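Local structure of FERM, RhoGEF and pleckstrin domain protein 2 (Danio rerio, 6D21) at residues 206-211 against 271-276. The protein probably acts as a guanine nucleotide exchange factor that activates RAC1 in semaphorin signalling and actin remodelling, the chain here being its FERM domain, thought to serve in membrane targeting. Numbering follows the deposited sequence.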
loop_
_atom_site.group_PDB
_atom_site.type_symbol
_atom_site.label_atom_id
_atom_site.label_comp_id
_atom_site.label_asym_id
_atom_site.label_seq_id
_atom_site.Cartn_x
_atom_site.Cartn_y
_atom_site.Cartn_z
ATOM N N LEU A 206 12.853 -7.148 -3.646
ATOM C CA LEU A 206 12.754 -6.051 -4.606
ATOM C C LEU A 206 11.504 -5.244 -4.316
ATOM O O LEU A 206 10.497 -5.773 -3.836
ATOM C CB LEU A 206 12.723 -6.565 -6.059
ATOM C CG LEU A 206 13.960 -7.333 -6.539
ATOM C CD1 LEU A 206 13.829 -7.758 -8.006
ATOM C CD2 LEU A 206 15.208 -6.479 -6.326
ATOM N N ALA A 207 11.572 -3.953 -4.612
ATOM C CA ALA A 207 10.417 -3.102 -4.461
ATOM C C ALA A 207 10.524 -1.945 -5.436
ATOM O O ALA A 207 11.618 -1.606 -5.915
ATOM C CB ALA A 207 10.298 -2.593 -3.012
ATOM N N VAL A 208 9.387 -1.332 -5.726
ATOM C CA VAL A 208 9.368 -0.188 -6.623
ATOM C C VAL A 208 8.603 0.926 -5.928
ATOM O O VAL A 208 7.650 0.668 -5.182
ATOM C CB VAL A 208 8.751 -0.545 -8.008
ATOM C CG1 VAL A 208 7.289 -1.025 -7.864
ATOM C CG2 VAL A 208 8.883 0.640 -8.982
ATOM N N ALA A 209 9.045 2.160 -6.149
ATOM C CA ALA A 209 8.458 3.323 -5.501
ATOM C C ALA A 209 8.604 4.542 -6.395
ATOM O O ALA A 209 9.129 4.433 -7.505
ATOM C CB ALA A 209 9.111 3.556 -4.161
ATOM N N HIS A 210 8.155 5.703 -5.911
ATOM C CA HIS A 210 8.062 6.904 -6.748
ATOM C C HIS A 210 9.382 7.290 -7.409
ATOM O O HIS A 210 9.377 7.873 -8.492
ATOM C CB HIS A 210 7.537 8.101 -5.936
ATOM C CG HIS A 210 8.359 8.421 -4.729
ATOM N ND1 HIS A 210 9.467 9.243 -4.774
ATOM C CD2 HIS A 210 8.232 8.028 -3.440
ATOM C CE1 HIS A 210 9.989 9.339 -3.564
ATOM N NE2 HIS A 210 9.261 8.607 -2.737
ATOM N N MET A 211 10.502 6.949 -6.772
ATOM C CA MET A 211 11.817 7.367 -7.272
ATOM C C MET A 211 12.477 6.311 -8.159
ATOM O O MET A 211 13.423 6.606 -8.896
ATOM C CB MET A 211 12.751 7.693 -6.102
ATOM C CG MET A 211 13.432 6.469 -5.459
ATOM S SD MET A 211 12.372 5.263 -4.612
ATOM C CE MET A 211 11.831 6.179 -3.164
ATOM N N LYS A 271 5.430 -5.523 -14.461
ATOM C CA LYS A 271 4.267 -4.659 -14.692
ATOM C C LYS A 271 4.152 -3.560 -13.644
ATOM O O LYS A 271 3.866 -2.407 -13.968
ATOM C CB LYS A 271 2.964 -5.467 -14.698
ATOM C CG LYS A 271 2.719 -6.276 -15.963
ATOM C CD LYS A 271 1.359 -6.976 -15.904
ATOM C CE LYS A 271 0.201 -5.996 -16.046
ATOM N NZ LYS A 271 0.006 -5.595 -17.467
ATOM N N ASN A 272 4.358 -3.930 -12.387
ATOM C CA ASN A 272 4.329 -2.981 -11.289
ATOM C C ASN A 272 5.365 -1.872 -11.492
ATOM O O ASN A 272 5.130 -0.713 -11.169
ATOM C CB ASN A 272 4.583 -3.706 -9.965
ATOM C CG ASN A 272 4.125 -2.907 -8.755
ATOM O OD1 ASN A 272 3.361 -1.947 -8.879
ATOM N ND2 ASN A 272 4.595 -3.303 -7.575
ATOM N N CYS A 273 6.523 -2.242 -12.023
ATOM C CA CYS A 273 7.592 -1.278 -12.235
ATOM C C CYS A 273 7.272 -0.340 -13.396
ATOM O O CYS A 273 7.464 0.867 -13.305
ATOM C CB CYS A 273 8.909 -2.007 -12.500
ATOM S SG CYS A 273 9.645 -2.759 -11.045
ATOM N N VAL A 274 6.785 -0.912 -14.489
ATOM C CA VAL A 274 6.430 -0.148 -15.671
ATOM C C VAL A 274 5.282 0.838 -15.398
ATOM O O VAL A 274 5.308 1.992 -15.850
ATOM C CB VAL A 274 6.064 -1.103 -16.828
ATOM C CG1 VAL A 274 5.422 -0.345 -17.955
ATOM C CG2 VAL A 274 7.324 -1.820 -17.311
ATOM N N GLU A 275 4.282 0.375 -14.663
ATOM C CA GLU A 275 3.196 1.226 -14.165
ATOM C C GLU A 275 3.656 2.352 -13.226
ATOM O O GLU A 275 3.164 3.469 -13.309
ATOM C CB GLU A 275 2.158 0.355 -13.442
ATOM C CG GLU A 275 1.286 -0.453 -14.397
ATOM C CD GLU A 275 0.451 -1.522 -13.699
ATOM O OE1 GLU A 275 0.536 -1.649 -12.456
ATOM O OE2 GLU A 275 -0.289 -2.242 -14.405
ATOM N N HIS A 276 4.578 2.048 -12.315
ATOM C CA HIS A 276 5.140 3.078 -11.451
ATOM C C HIS A 276 5.900 4.118 -12.243
ATOM O O HIS A 276 5.742 5.319 -12.012
ATOM C CB HIS A 276 6.069 2.471 -10.398
ATOM C CG HIS A 276 5.396 2.186 -9.103
ATOM N ND1 HIS A 276 4.534 1.118 -8.933
ATOM C CD2 HIS A 276 5.411 2.850 -7.925
ATOM C CE1 HIS A 276 4.077 1.117 -7.694
ATOM N NE2 HIS A 276 4.588 2.164 -7.061
HETATM O O HOH W 1 5.056 -0.970 -5.291
#
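Val208, near the end of strand 203-209, packs against Asn272, Cys273 and His276 of helix 263-281, which lies against the sheet of the PH-like FERM subdomain. Strand and helix segments run nearly in the same direction, their axes 8.3 Å apart at an angle of 20°.

The apolar contact is made by both valine methyls. Val208 CG1 makes a CH-pi contact with one face of the His276 imidazole, 3.8 Å from the ring centroid, and also lies 3.5 Å from Asn272 ND2. Phe83, in the loop after strand 76-81, meets the same imidazole edge-to-face. With Val208 CG2 anti to the backbone N (chi1 of CG1 61°), that second methyl reaches His276 CB at 3.6 Å. Cys273 SG adds an apolar contact, 3.9 Å from Val208 CB, and the cysteine also touches Leu213 and Phe240 of the sheet.

The polar link between the segments is a single water, which donates to Val208 O and accepts from Asn272 ND2. Within the helix the imidazole is tied back one turn, which helps fix its tilt: His276 ND1 donates to Asn272 O at 3.0 Å, approaching from the opposite face of that carbonyl to the helical His276 N.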